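Local coordinates for putative oxidoreductase with NAD(P)-binding Rossmann-fold domain (Clostridium difficile, PDB 3UUW), which probably catalyses an NAD(P)-dependent oxidation or reduction, as a dehydrogenase of the GFO/IDH/MocA family, on a substrate that is not known, at residues 148-153 / 218-223; 155-160 / 195-200; 163-168 / 295-300; 199-204 / 214-219. One frame throughout, in Å; residues are numbered along the deposited sequence.

Interaction 1 (148-153 / 218-223); sequences CKHGLN and RDSGTK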
loop_
_atom_site.group_PDB
_atom_site.type_symbol
_atom_site.label_atom_id
_atom_site.label_comp_id
_atom_site.label_asym_id
_atom_site.label_seq_id
_atom_site.Cartn_x
_atom_site.Cartn_y
_atom_site.Cartn_z
ATOM N N CYS A 148 -10.335 11.936 10.672
ATOM C CA CYS A 148 -10.181 13.075 9.787
ATOM C C CYS A 148 -11.042 12.951 8.552
ATOM O O CYS A 148 -11.401 11.845 8.143
ATOM C CB CYS A 148 -8.740 13.265 9.369
ATOM S SG CYS A 148 -8.138 11.967 8.339
ATOM N N LYS A 149 -11.363 14.102 7.963
ATOM C CA LYS A 149 -12.157 14.177 6.741
ATOM C C LYS A 149 -11.705 15.409 5.982
ATOM O O LYS A 149 -12.095 16.532 6.320
ATOM C CB LYS A 149 -13.652 14.234 7.052
ATOM C CG LYS A 149 -14.544 14.141 5.856
ATOM C CD LYS A 149 -16.006 14.004 6.284
ATOM C CE LYS A 149 -16.908 13.584 5.132
ATOM N NZ LYS A 149 -17.046 14.632 4.089
ATOM N N HIS A 150 -10.889 15.177 4.959
ATOM C CA HIS A 150 -10.263 16.246 4.202
ATOM C C HIS A 150 -10.797 16.303 2.796
ATOM O O HIS A 150 -11.230 15.291 2.241
ATOM C CB HIS A 150 -8.757 16.049 4.145
ATOM C CG HIS A 150 -8.108 15.928 5.490
ATOM N ND1 HIS A 150 -8.430 16.756 6.545
ATOM C CD2 HIS A 150 -7.128 15.107 5.940
ATOM C CE1 HIS A 150 -7.680 16.444 7.589
ATOM N NE2 HIS A 150 -6.872 15.454 7.242
ATOM N N GLY A 151 -10.741 17.482 2.197
ATOM C CA GLY A 151 -11.262 17.623 0.866
ATOM C C GLY A 151 -10.284 18.307 -0.029
ATOM O O GLY A 151 -9.390 19.011 0.458
ATOM N N LEU A 152 -10.485 18.090 -1.330
ATOM C CA LEU A 152 -9.691 18.673 -2.404
ATOM C C LEU A 152 -10.516 19.773 -3.058
ATOM O O LEU A 152 -11.647 19.524 -3.477
ATOM C CB LEU A 152 -9.355 17.590 -3.443
ATOM C CG LEU A 152 -8.597 18.032 -4.691
ATOM C CD1 LEU A 152 -7.166 18.498 -4.393
ATOM C CD2 LEU A 152 -8.591 16.909 -5.729
ATOM N N ASN A 153 -9.974 20.985 -3.115
ATOM C CA ASN A 153 -10.690 22.120 -3.709
ATOM C C ASN A 153 -12.118 22.246 -3.122
ATOM O O ASN A 153 -13.074 22.525 -3.855
ATOM C CB ASN A 153 -10.746 21.966 -5.237
ATOM C CG ASN A 153 -9.372 21.736 -5.855
ATOM O OD1 ASN A 153 -8.400 22.380 -5.486
ATOM N ND2 ASN A 153 -9.293 20.809 -6.797
ATOM N N ARG A 218 -10.231 21.628 4.456
ATOM C CA ARG A 218 -11.038 21.852 3.265
ATOM C C ARG A 218 -10.227 22.156 2.018
ATOM O O ARG A 218 -10.795 22.179 0.914
ATOM C CB ARG A 218 -11.996 23.022 3.516
ATOM C CG ARG A 218 -12.835 22.880 4.777
ATOM C CD ARG A 218 -13.822 21.721 4.707
ATOM N NE ARG A 218 -14.809 21.909 3.638
ATOM C CZ ARG A 218 -15.813 21.070 3.394
ATOM N NH1 ARG A 218 -15.989 19.983 4.148
ATOM N NH2 ARG A 218 -16.654 21.325 2.396
ATOM N N ASP A 219 -8.925 22.397 2.178
ATOM C CA ASP A 219 -8.053 22.747 1.059
ATOM C C ASP A 219 -6.820 21.848 1.087
ATOM O O ASP A 219 -5.677 22.320 1.045
ATOM C CB ASP A 219 -7.642 24.233 1.143
ATOM C CG ASP A 219 -7.125 24.774 -0.186
ATOM O OD1 ASP A 219 -7.275 24.072 -1.207
ATOM O OD2 ASP A 219 -6.570 25.902 -0.224
ATOM N N SER A 220 -7.077 20.542 1.149
ATOM C CA SER A 220 -6.038 19.504 1.230
ATOM C C SER A 220 -5.597 19.010 -0.164
ATOM O O SER A 220 -5.856 19.672 -1.217
ATOM C CB SER A 220 -6.588 18.338 2.071
ATOM O OG SER A 220 -5.583 17.381 2.391
ATOM N N GLY A 221 -4.873 17.896 -0.196
ATOM C CA GLY A 221 -4.331 17.370 -1.448
ATOM C C GLY A 221 -5.116 16.238 -2.038
ATOM O O GLY A 221 -4.785 15.743 -3.114
ATOM N N THR A 222 -6.158 15.822 -1.326
ATOM C CA THR A 222 -7.010 14.746 -1.769
ATOM C C THR A 222 -8.266 14.724 -0.924
ATOM O O THR A 222 -8.346 15.371 0.140
ATOM C CB THR A 222 -6.263 13.385 -1.648
ATOM O OG1 THR A 222 -6.848 12.405 -2.516
ATOM C CG2 THR A 222 -6.213 12.898 -0.219
ATOM N N LYS A 223 -9.261 13.993 -1.403
ATOM C CA LYS A 223 -10.443 13.726 -0.615
ATOM C C LYS A 223 -10.172 12.421 0.122
ATOM O O LYS A 223 -10.004 11.372 -0.510
ATOM C CB LYS A 223 -11.651 13.608 -1.530
ATOM C CG LYS A 223 -12.940 13.325 -0.798
ATOM C CD LYS A 223 -14.108 13.306 -1.790
ATOM C CE LYS A 223 -15.341 12.650 -1.188
ATOM N NZ LYS A 223 -15.814 13.381 0.018
HETATM O O HOH W 1 -13.966 14.299 2.439
HETATM O O HOH W 2 -7.247 21.613 -2.238
#

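Interaction 2 (155-160 / 195-200); sequences LRNVRF and NKNLIF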
loop_
_atom_site.group_PDB
_atom_site.type_symbol
_atom_site.label_atom_id
_atom_site.label_comp_id
_atom_site.label_asym_id
_atom_site.label_seq_id
_atom_site.Cartn_x
_atom_site.Cartn_y
_atom_site.Cartn_z
ATOM N N LEU A 155 -12.889 24.385 -0.674
ATOM C CA LEU A 155 -12.935 25.707 -0.064
ATOM C C LEU A 155 -13.884 26.565 -0.894
ATOM O O LEU A 155 -13.612 26.848 -2.067
ATOM C CB LEU A 155 -11.515 26.296 -0.050
ATOM C CG LEU A 155 -11.155 27.436 0.894
ATOM C CD1 LEU A 155 -11.341 27.000 2.333
ATOM C CD2 LEU A 155 -9.717 27.863 0.655
ATOM N N ARG A 156 -15.007 26.959 -0.287
ATOM C CA ARG A 156 -16.049 27.714 -0.991
ATOM C C ARG A 156 -16.499 28.946 -0.213
ATOM O O ARG A 156 -16.112 29.144 0.946
ATOM C CB ARG A 156 -17.245 26.791 -1.273
ATOM C CG ARG A 156 -16.870 25.525 -2.058
ATOM C CD ARG A 156 -16.357 25.860 -3.462
ATOM N NE ARG A 156 -17.449 26.026 -4.420
ATOM C CZ ARG A 156 -17.743 25.172 -5.401
ATOM N NH1 ARG A 156 -17.006 24.080 -5.603
ATOM N NH2 ARG A 156 -18.770 25.422 -6.210
ATOM N N ASN A 157 -17.328 29.775 -0.842
ATOM C CA ASN A 157 -17.753 31.011 -0.201
ATOM C C ASN A 157 -19.077 30.871 0.556
ATOM O O ASN A 157 -20.111 31.404 0.158
ATOM C CB ASN A 157 -17.806 32.164 -1.206
ATOM C CG ASN A 157 -17.795 33.531 -0.532
ATOM O OD1 ASN A 157 -17.474 33.653 0.652
ATOM N ND2 ASN A 157 -18.130 34.571 -1.294
ATOM N N VAL A 158 -19.024 30.126 1.653
ATOM C CA VAL A 158 -20.150 29.994 2.562
ATOM C C VAL A 158 -19.553 30.208 3.940
ATOM O O VAL A 158 -18.396 29.851 4.172
ATOM C CB VAL A 158 -20.812 28.624 2.479
ATOM C CG1 VAL A 158 -22.144 28.650 3.222
ATOM C CG2 VAL A 158 -21.027 28.223 1.021
ATOM N N ARG A 159 -20.305 30.820 4.847
ATOM C CA ARG A 159 -19.763 31.080 6.171
ATOM C C ARG A 159 -19.376 29.744 6.838
ATOM O O ARG A 159 -20.014 28.716 6.623
ATOM C CB ARG A 159 -20.738 31.884 7.024
ATOM C CG ARG A 159 -20.075 32.515 8.225
ATOM C CD ARG A 159 -21.006 33.440 8.997
ATOM N NE ARG A 159 -20.294 33.999 10.142
ATOM C CZ ARG A 159 -20.800 34.862 11.015
ATOM N NH1 ARG A 159 -22.054 35.298 10.896
ATOM N NH2 ARG A 159 -20.041 35.294 12.015
ATOM N N PHE A 160 -18.318 29.780 7.636
ATOM C CA PHE A 160 -17.774 28.551 8.249
ATOM C C PHE A 160 -18.805 27.743 9.047
ATOM O O PHE A 160 -18.739 26.515 9.073
ATOM C CB PHE A 160 -16.584 28.893 9.133
ATOM C CG PHE A 160 -16.976 29.525 10.436
ATOM C CD1 PHE A 160 -17.270 30.876 10.511
ATOM C CD2 PHE A 160 -17.073 28.752 11.588
ATOM C CE1 PHE A 160 -17.647 31.457 11.710
ATOM C CE2 PHE A 160 -17.440 29.326 12.795
ATOM C CZ PHE A 160 -17.731 30.684 12.855
ATOM N N ASN A 195 -12.792 36.234 4.679
ATOM C CA ASN A 195 -14.248 36.304 4.511
ATOM C C ASN A 195 -15.021 35.277 5.341
ATOM O O ASN A 195 -16.177 34.999 5.041
ATOM C CB ASN A 195 -14.622 36.161 3.027
ATOM C CG ASN A 195 -14.242 37.386 2.209
ATOM O OD1 ASN A 195 -14.174 38.502 2.727
ATOM N ND2 ASN A 195 -14.004 37.183 0.916
ATOM N N LYS A 196 -14.382 34.727 6.376
ATOM C CA LYS A 196 -15.020 33.781 7.308
ATOM C C LYS A 196 -15.433 32.420 6.742
ATOM O O LYS A 196 -16.346 31.770 7.282
ATOM C CB LYS A 196 -16.206 34.446 8.041
ATOM C CG LYS A 196 -15.840 35.138 9.348
ATOM C CD LYS A 196 -14.672 36.076 9.201
ATOM C CE LYS A 196 -14.356 36.771 10.508
ATOM N NZ LYS A 196 -13.192 37.679 10.352
ATOM N N ASN A 197 -14.753 31.973 5.688
ATOM C CA ASN A 197 -14.974 30.632 5.150
ATOM C C ASN A 197 -14.053 29.655 5.910
ATOM O O ASN A 197 -12.942 30.031 6.293
ATOM C CB ASN A 197 -14.652 30.581 3.666
ATOM C CG ASN A 197 -15.265 31.733 2.892
ATOM O OD1 ASN A 197 -14.555 32.487 2.246
ATOM N ND2 ASN A 197 -16.582 31.903 2.996
ATOM N N LEU A 198 -14.499 28.415 6.097
ATOM C CA LEU A 198 -13.706 27.405 6.793
ATOM C C LEU A 198 -12.535 26.905 5.962
ATOM O O LEU A 198 -12.716 26.445 4.826
ATOM C CB LEU A 198 -14.576 26.192 7.160
ATOM C CG LEU A 198 -13.868 25.058 7.931
ATOM C CD1 LEU A 198 -13.366 25.562 9.271
ATOM C CD2 LEU A 198 -14.791 23.872 8.122
ATOM N N ILE A 199 -11.341 26.983 6.536
ATOM C CA ILE A 199 -10.141 26.370 5.939
ATOM C C ILE A 199 -9.822 25.050 6.651
ATOM O O ILE A 199 -9.717 23.986 6.033
ATOM C CB ILE A 199 -8.891 27.274 6.061
ATOM C CG1 ILE A 199 -9.070 28.609 5.334
ATOM C CG2 ILE A 199 -7.643 26.531 5.509
ATOM C CD1 ILE A 199 -7.983 29.609 5.643
ATOM N N PHE A 200 -9.649 25.131 7.962
ATOM C CA PHE A 200 -9.272 23.961 8.758
ATOM C C PHE A 200 -9.893 24.039 10.129
ATOM O O PHE A 200 -9.989 25.114 10.706
ATOM C CB PHE A 200 -7.750 23.928 8.866
ATOM C CG PHE A 200 -7.222 22.836 9.738
ATOM C CD1 PHE A 200 -7.061 21.553 9.233
ATOM C CD2 PHE A 200 -6.899 23.070 11.057
ATOM C CE1 PHE A 200 -6.593 20.510 10.037
ATOM C CE2 PHE A 200 -6.430 22.025 11.865
ATOM C CZ PHE A 200 -6.259 20.752 11.337
HETATM O O HOH W 3 -16.963 27.661 4.765
#

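Interaction 3 (163-168 / 295-300); sequences TLIDDY and KAQRLL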
loop_
_atom_site.group_PDB
_atom_site.type_symbol
_atom_site.label_atom_id
_atom_site.label_comp_id
_atom_site.label_asym_id
_atom_site.label_seq_id
_atom_site.Cartn_x
_atom_site.Cartn_y
_atom_site.Cartn_z
ATOM N N THR A 163 -20.590 25.123 6.964
ATOM C CA THR A 163 -19.726 23.974 6.681
ATOM C C THR A 163 -19.568 23.064 7.914
ATOM O O THR A 163 -19.589 21.850 7.812
ATOM C CB THR A 163 -18.361 24.456 6.166
ATOM O OG1 THR A 163 -18.571 25.383 5.092
ATOM C CG2 THR A 163 -17.525 23.301 5.668
ATOM N N LEU A 164 -19.447 23.656 9.101
ATOM C CA LEU A 164 -19.338 22.843 10.296
ATOM C C LEU A 164 -20.583 21.952 10.512
ATOM O O LEU A 164 -20.458 20.761 10.692
ATOM C CB LEU A 164 -19.102 23.723 11.522
ATOM C CG LEU A 164 -17.752 24.433 11.628
ATOM C CD1 LEU A 164 -17.712 25.277 12.903
ATOM C CD2 LEU A 164 -16.560 23.447 11.576
ATOM N N ILE A 165 -21.761 22.566 10.439
ATOM C CA ILE A 165 -23.021 21.876 10.674
ATOM C C ILE A 165 -23.360 20.859 9.588
ATOM O O ILE A 165 -23.992 19.840 9.860
ATOM C CB ILE A 165 -24.185 22.897 10.782
ATOM C CG1 ILE A 165 -23.971 23.823 11.979
ATOM C CG2 ILE A 165 -25.497 22.177 10.953
ATOM C CD1 ILE A 165 -24.006 23.095 13.306
ATOM N N ASP A 166 -22.904 21.139 8.373
ATOM C CA ASP A 166 -23.205 20.341 7.184
ATOM C C ASP A 166 -22.254 19.169 6.979
ATOM O O ASP A 166 -22.674 18.105 6.525
ATOM C CB ASP A 166 -23.138 21.242 5.946
ATOM C CG ASP A 166 -23.653 20.565 4.692
ATOM O OD1 ASP A 166 -24.764 19.984 4.729
ATOM O OD2 ASP A 166 -22.955 20.644 3.655
ATOM N N ASP A 167 -20.974 19.362 7.299
ATOM C CA ASP A 167 -19.974 18.340 7.018
ATOM C C ASP A 167 -19.129 17.918 8.212
ATOM O O ASP A 167 -18.965 16.727 8.449
ATOM C CB ASP A 167 -19.080 18.782 5.876
ATOM C CG ASP A 167 -18.384 17.606 5.189
ATOM O OD1 ASP A 167 -18.644 16.432 5.551
ATOM O OD2 ASP A 167 -17.567 17.857 4.280
ATOM N N TYR A 168 -18.604 18.867 8.982
ATOM C CA TYR A 168 -17.816 18.498 10.160
ATOM C C TYR A 168 -18.667 17.710 11.155
ATOM O O TYR A 168 -18.134 16.945 11.959
ATOM C CB TYR A 168 -17.255 19.723 10.842
ATOM C CG TYR A 168 -16.199 19.491 11.901
ATOM C CD1 TYR A 168 -15.058 18.720 11.646
ATOM C CD2 TYR A 168 -16.284 20.124 13.115
ATOM C CE1 TYR A 168 -14.055 18.554 12.624
ATOM C CE2 TYR A 168 -15.287 19.955 14.114
ATOM C CZ TYR A 168 -14.170 19.190 13.848
ATOM O OH TYR A 168 -13.191 19.067 14.824
ATOM N N LYS A 295 -26.968 15.655 19.377
ATOM C CA LYS A 295 -25.857 15.864 20.303
ATOM C C LYS A 295 -24.598 16.398 19.619
ATOM O O LYS A 295 -23.915 17.242 20.185
ATOM C CB LYS A 295 -25.565 14.635 21.145
ATOM C CG LYS A 295 -25.073 13.443 20.486
ATOM C CD LYS A 295 -24.678 12.470 21.646
ATOM C CE LYS A 295 -24.097 11.203 21.188
ATOM N NZ LYS A 295 -23.897 10.305 22.379
ATOM N N ALA A 296 -24.286 15.900 18.416
ATOM C CA ALA A 296 -23.149 16.427 17.666
ATOM C C ALA A 296 -23.415 17.904 17.298
ATOM O O ALA A 296 -22.535 18.779 17.426
ATOM C CB ALA A 296 -22.889 15.595 16.406
ATOM N N GLN A 297 -24.638 18.196 16.868
ATOM C CA GLN A 297 -24.995 19.563 16.503
ATOM C C GLN A 297 -24.897 20.530 17.689
ATOM O O GLN A 297 -24.444 21.662 17.534
ATOM C CB GLN A 297 -26.388 19.607 15.905
ATOM C CG GLN A 297 -26.714 20.930 15.231
ATOM C CD GLN A 297 -28.098 20.924 14.624
ATOM O OE1 GLN A 297 -28.823 19.926 14.722
ATOM N NE2 GLN A 297 -28.482 22.045 14.016
ATOM N N ARG A 298 -25.289 20.048 18.859
ATOM C CA ARG A 298 -25.215 20.824 20.086
ATOM C C ARG A 298 -23.763 21.191 20.370
ATOM O O ARG A 298 -23.465 22.333 20.710
ATOM C CB ARG A 298 -25.826 20.029 21.247
ATOM C CG ARG A 298 -26.011 20.807 22.492
ATOM C CD ARG A 298 -26.442 19.891 23.653
ATOM N NE ARG A 298 -27.734 19.256 23.415
ATOM C CZ ARG A 298 -28.918 19.874 23.475
ATOM N NH1 ARG A 298 -29.006 21.168 23.771
ATOM N NH2 ARG A 298 -30.029 19.180 23.246
ATOM N N LEU A 299 -22.849 20.244 20.187
ATOM C CA LEU A 299 -21.454 20.516 20.428
ATOM C C LEU A 299 -20.956 21.546 19.428
ATOM O O LEU A 299 -20.231 22.476 19.786
ATOM C CB LEU A 299 -20.642 19.221 20.353
ATOM C CG LEU A 299 -19.147 19.303 20.624
ATOM C CD1 LEU A 299 -18.886 20.099 21.888
ATOM C CD2 LEU A 299 -18.589 17.888 20.737
ATOM N N LEU A 300 -21.376 21.415 18.174
ATOM C CA LEU A 300 -20.983 22.383 17.137
ATOM C C LEU A 300 -21.523 23.794 17.373
ATOM O O LEU A 300 -20.831 24.774 17.091
ATOM C CB LEU A 300 -21.383 21.886 15.751
ATOM C CG LEU A 300 -20.600 20.659 15.271
ATOM C CD1 LEU A 300 -21.163 20.125 13.968
ATOM C CD2 LEU A 300 -19.126 21.009 15.125
#

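Interaction 4 (199-204 / 214-219); sequences IFVSHK and TSMHRD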
loop_
_atom_site.group_PDB
_atom_site.type_symbol
_atom_site.label_atom_id
_atom_site.label_comp_id
_atom_site.label_asym_id
_atom_site.label_seq_id
_atom_site.Cartn_x
_atom_site.Cartn_y
_atom_site.Cartn_z
ATOM N N ILE A 199 -11.341 26.983 6.536
ATOM C CA ILE A 199 -10.141 26.370 5.939
ATOM C C ILE A 199 -9.822 25.050 6.651
ATOM O O ILE A 199 -9.717 23.986 6.033
ATOM C CB ILE A 199 -8.891 27.274 6.061
ATOM C CG1 ILE A 199 -9.070 28.609 5.334
ATOM C CG2 ILE A 199 -7.643 26.531 5.509
ATOM C CD1 ILE A 199 -7.983 29.609 5.643
ATOM N N PHE A 200 -9.649 25.131 7.962
ATOM C CA PHE A 200 -9.272 23.961 8.758
ATOM C C PHE A 200 -9.893 24.039 10.129
ATOM O O PHE A 200 -9.989 25.114 10.706
ATOM C CB PHE A 200 -7.750 23.928 8.866
ATOM C CG PHE A 200 -7.222 22.836 9.738
ATOM C CD1 PHE A 200 -7.061 21.553 9.233
ATOM C CD2 PHE A 200 -6.899 23.070 11.057
ATOM C CE1 PHE A 200 -6.593 20.510 10.037
ATOM C CE2 PHE A 200 -6.430 22.025 11.865
ATOM C CZ PHE A 200 -6.259 20.752 11.337
ATOM N N VAL A 201 -10.314 22.888 10.655
ATOM C CA VAL A 201 -10.832 22.807 12.007
ATOM C C VAL A 201 -10.349 21.519 12.627
ATOM O O VAL A 201 -10.261 20.493 11.958
ATOM C CB VAL A 201 -12.381 22.880 12.060
ATOM C CG1 VAL A 201 -13.011 21.747 11.291
ATOM C CG2 VAL A 201 -12.900 22.879 13.516
ATOM N N SER A 202 -10.047 21.585 13.911
ATOM C CA SER A 202 -9.635 20.417 14.660
ATOM C C SER A 202 -10.008 20.572 16.114
ATOM O O SER A 202 -10.053 21.688 16.638
ATOM C CB SER A 202 -8.132 20.200 14.523
ATOM O OG SER A 202 -7.714 19.146 15.362
ATOM N N HIS A 203 -10.290 19.440 16.753
ATOM C CA HIS A 203 -10.603 19.393 18.175
ATOM C C HIS A 203 -9.988 18.195 18.827
ATOM O O HIS A 203 -9.710 17.189 18.181
ATOM C CB HIS A 203 -12.100 19.366 18.409
ATOM C CG HIS A 203 -12.754 20.659 18.072
ATOM N ND1 HIS A 203 -13.233 20.941 16.814
ATOM C CD2 HIS A 203 -12.922 21.776 18.804
ATOM C CE1 HIS A 203 -13.712 22.174 16.802
ATOM N NE2 HIS A 203 -13.511 22.711 17.990
ATOM N N LYS A 204 -9.739 18.338 20.114
ATOM C CA LYS A 204 -9.419 17.207 20.939
ATOM C C LYS A 204 -10.602 17.051 21.891
ATOM O O LYS A 204 -10.944 17.999 22.657
ATOM C CB LYS A 204 -8.121 17.414 21.694
ATOM C CG LYS A 204 -7.741 16.216 22.549
ATOM C CD LYS A 204 -6.433 16.460 23.295
ATOM C CE LYS A 204 -5.228 16.250 22.413
ATOM N NZ LYS A 204 -5.053 14.782 22.130
ATOM N N THR A 214 -10.120 15.023 16.259
ATOM C CA THR A 214 -10.916 15.223 15.055
ATOM C C THR A 214 -10.314 16.304 14.219
ATOM O O THR A 214 -9.826 17.284 14.751
ATOM C CB THR A 214 -12.364 15.632 15.402
ATOM O OG1 THR A 214 -12.378 16.842 16.176
ATOM C CG2 THR A 214 -13.053 14.522 16.202
ATOM N N SER A 215 -10.333 16.128 12.895
ATOM C CA SER A 215 -9.680 17.079 11.973
ATOM C C SER A 215 -10.313 17.140 10.573
ATOM O O SER A 215 -10.625 16.121 9.980
ATOM C CB SER A 215 -8.205 16.695 11.840
ATOM O OG SER A 215 -7.507 17.504 10.908
ATOM N N MET A 216 -10.427 18.351 10.031
ATOM C CA MET A 216 -11.000 18.562 8.713
ATOM C C MET A 216 -10.297 19.738 8.001
ATOM O O MET A 216 -10.393 20.893 8.422
ATOM C CB MET A 216 -12.517 18.819 8.827
ATOM C CG MET A 216 -13.155 19.406 7.542
ATOM S SD MET A 216 -14.958 19.491 7.596
ATOM C CE MET A 216 -15.370 17.733 7.442
ATOM N N HIS A 217 -9.602 19.425 6.909
ATOM C CA HIS A 217 -8.934 20.428 6.079
ATOM C C HIS A 217 -9.672 20.466 4.750
ATOM O O HIS A 217 -9.745 19.467 4.027
ATOM C CB HIS A 217 -7.469 20.077 5.877
ATOM C CG HIS A 217 -6.676 21.140 5.202
ATOM N ND1 HIS A 217 -5.497 20.876 4.542
ATOM C CD2 HIS A 217 -6.886 22.469 5.083
ATOM C CE1 HIS A 217 -5.012 22.002 4.047
ATOM N NE2 HIS A 217 -5.838 22.983 4.356
ATOM N N ARG A 218 -10.231 21.628 4.456
ATOM C CA ARG A 218 -11.038 21.852 3.265
ATOM C C ARG A 218 -10.227 22.156 2.018
ATOM O O ARG A 218 -10.795 22.179 0.914
ATOM C CB ARG A 218 -11.996 23.022 3.516
ATOM C CG ARG A 218 -12.835 22.880 4.777
ATOM C CD ARG A 218 -13.822 21.721 4.707
ATOM N NE ARG A 218 -14.809 21.909 3.638
ATOM C CZ ARG A 218 -15.813 21.070 3.394
ATOM N NH1 ARG A 218 -15.989 19.983 4.148
ATOM N NH2 ARG A 218 -16.654 21.325 2.396
ATOM N N ASP A 219 -8.925 22.397 2.178
ATOM C CA ASP A 219 -8.053 22.747 1.059
ATOM C C ASP A 219 -6.820 21.848 1.087
ATOM O O ASP A 219 -5.677 22.320 1.045
ATOM C CB ASP A 219 -7.642 24.233 1.143
ATOM C CG ASP A 219 -7.125 24.774 -0.186
ATOM O OD1 ASP A 219 -7.275 24.072 -1.207
ATOM O OD2 ASP A 219 -6.570 25.902 -0.224
#

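Interaction 1 (148-153 / 218-223)
Gly151 and Ser220 meet at the end of strand 142-150, where the loop joining strands 211-217 and 224-231 of the C-terminal domain's mixed sheet crosses the chain that leaves it. One direct hydrogen bond links the two segments: Ser220 N gives its proton to Gly151 O at 2.9 Å. Ser220 CB lies against that same oxygen. One peptide earlier, His150 O receives a CA-H...O contact from Lys223 CA at 3.4 Å.

Two waters add polar links. One donates to His150 O and accepts from Lys223 NZ. The other joins three groups, accepting from Asn153 N and donating to Asp219 OD1 and to Ser220 O, so the chain turning away after Leu152 is tied to the loop through solvent.

Van der Waals contact is modest. His150 CB rests on Ser220 CB at 3.8 Å. Leu152 CB packs by Thr222, and with CG anti to the backbone N (chi1 176°) its CD1 is carried to within 3.6 Å of Ser220 O and also touches Gly221 C.

Charges gather on another side. Lys149 NZ and Lys223 NZ come within 4.4 Å; Lys149 and Arg218 both form salt bridges with Asp167 of helix 160-179, which probably eases the crowding of positive charge. Backbone hydrogen bonds run from Asp219 and Gly221 to a second subunit, whose Leu230 packs on His150. Both nitrogens of the His150 ring are engaged, NE2 by a bound di(hydroxyethyl)ether, probably from the crystallisation liquor, and ND1 by a hydrogen bond with His217 N.

Interaction 2 (155-160 / 195-200)
Asn197 reaches from the turn before strand 198-206 into the curve of loop 155-160, and its side chain carries most of the polar contact. Its CB lies 3.4 Å from Arg156 O, and the same Arg156 O stands over the face of the amide, 3.3 Å from Asn197 CG, without a hydrogen bond. At the tip, ND2 uses its two protons on separate acceptors. One goes to Val158 O at 3.0 Å, nearly straight (166°), although the nitrogen stands above that carbonyl's plane. The other goes to Asn157 OD1 at 3.1 Å, in the carbonyl plane and on a lone pair, with the two amides almost perpendicular (89°). Asn197 OD1 turns to Thr193 OG1, so both ends of the amide are engaged and its rotation is fixed. Asn157, the centre of an inverse gamma turn, presents its side-chain oxygen OD1 from the loop.

Where helix 160-179 begins, Phe160 N donates to Lys196 O at 2.8 Å. That oxygen also lies at the edge of the Phe160 ring, in its plane, while Phe160 CB packs on Leu198 CB. A water bridges Val158 O and Leu198 N.

The chemistry is therefore that of a loop shaped by amide hydrogen bonds: one asparagine tip ties the approach to helix 160-179 to the turn that leads into the sheet.

Interaction 3 (163-168 / 295-300)
Leu300 projects from helix 295-305 toward helix 160-179 and meets three residues there. Its CD2 touches the edge of the Tyr168 ring near the ring plane, 3.6 Å from CD2 of the tyrosine. Its other methyl, CD1, lies 3.4 Å from Leu164 O. In one of the two conformers of Ile165, CD1 of that residue comes 3.8 Å from Leu300 CB, the two side chains sliding past each other in opposite directions, and also meets Gln297 CG at 4.0 Å.

Helix 160-179, packed on the mixed sheet, here meets the last helix of the chain, 295-305, which also touches helix 103-116 through Val103. The helices run roughly antiparallel, with the axes of the two short segments 10.1 Å apart at 146°; no hydrogen bond crosses, and contact is made by side chains, chiefly Leu300. In helix 160-179 a wider pi-type turn spans 164-168, with Tyr168 N making a weak bond to Thr163 O beside the regular bond from Asp167 N.

Farther out, Tyr168 OH is hydrogen-bonded to Thr214 OG1 and His203 ND1 on the sheet, which fixes the far end of the ring that Leu300 touches. Gln297 donates an N-H of NE2 to Ala100 O, while Pro98 packs on both Ile165 and Gln297.

Interaction 4 (199-204 / 214-219)
Phe200 and His217 form an aromatic pair across two antiparallel strands, the edge of the phenylalanine set toward the face of the histidine in an offset edge-to-face arrangement, planes at 74° and centroids 6.0 Å apart. They are a non-hydrogen-bonded pair, and their CG atoms, each anti to its backbone N, leave on the same face of the sheet. Phe200 CD1 reaches His217 CB at 3.7 Å, and farther round the ring CE1 lies 3.3 Å from Ser215 OG in one of the serine's two conformers. The His217 ring in turn puts its edge at Ile199 O. That carbonyl accepts from Arg218 N at 2.9 Å, a link just past the end of strand 211-217; at this end Ile199 and Phe200 form a classic beta bulge opposite Phe191.

Val201 and Met216 are a hydrogen-bonded pair joined by reciprocal N-H...O bonds, and Val201 CG1 packs on Met216 CB at 3.9 Å. His203 N likewise donates to Thr214 O at 3.0 Å.

These strands are the hairpin 198-206/211-217, flanked in the mixed sheet by strands 184-192 and 142-150. Helix 160-179 lies over the Val201, Met216 and Thr214 face, whereas on the Phe200 face Val143 and Ser231 of a second subunit pack on Phe200 and His217.

Overall arrangement
All four contacts involve the mixed-sheet domain, but at different depths. Interactions 3 and 4 are buried: the first is apolar helix-to-helix packing, the second regular strand pairing, and Tyr168 connects them. Interactions 1 and 2 lie partly exposed at the sheet's end; interaction 1 has one direct hydrogen bond and two bridging waters, interaction 2 three direct bonds and one water. Interactions 2 and 4 share strand 198-206 through Ile199 and Phe200, while 1 and 4 share Arg218 and Asp219 as strand 211-217 passes into its loop. Asp167, on the helix of interaction 3, binds Lys149 and Arg218 of interaction 1. Interactions 1 and 4 also face the second subunit, whereas interaction 3 stays within one chain.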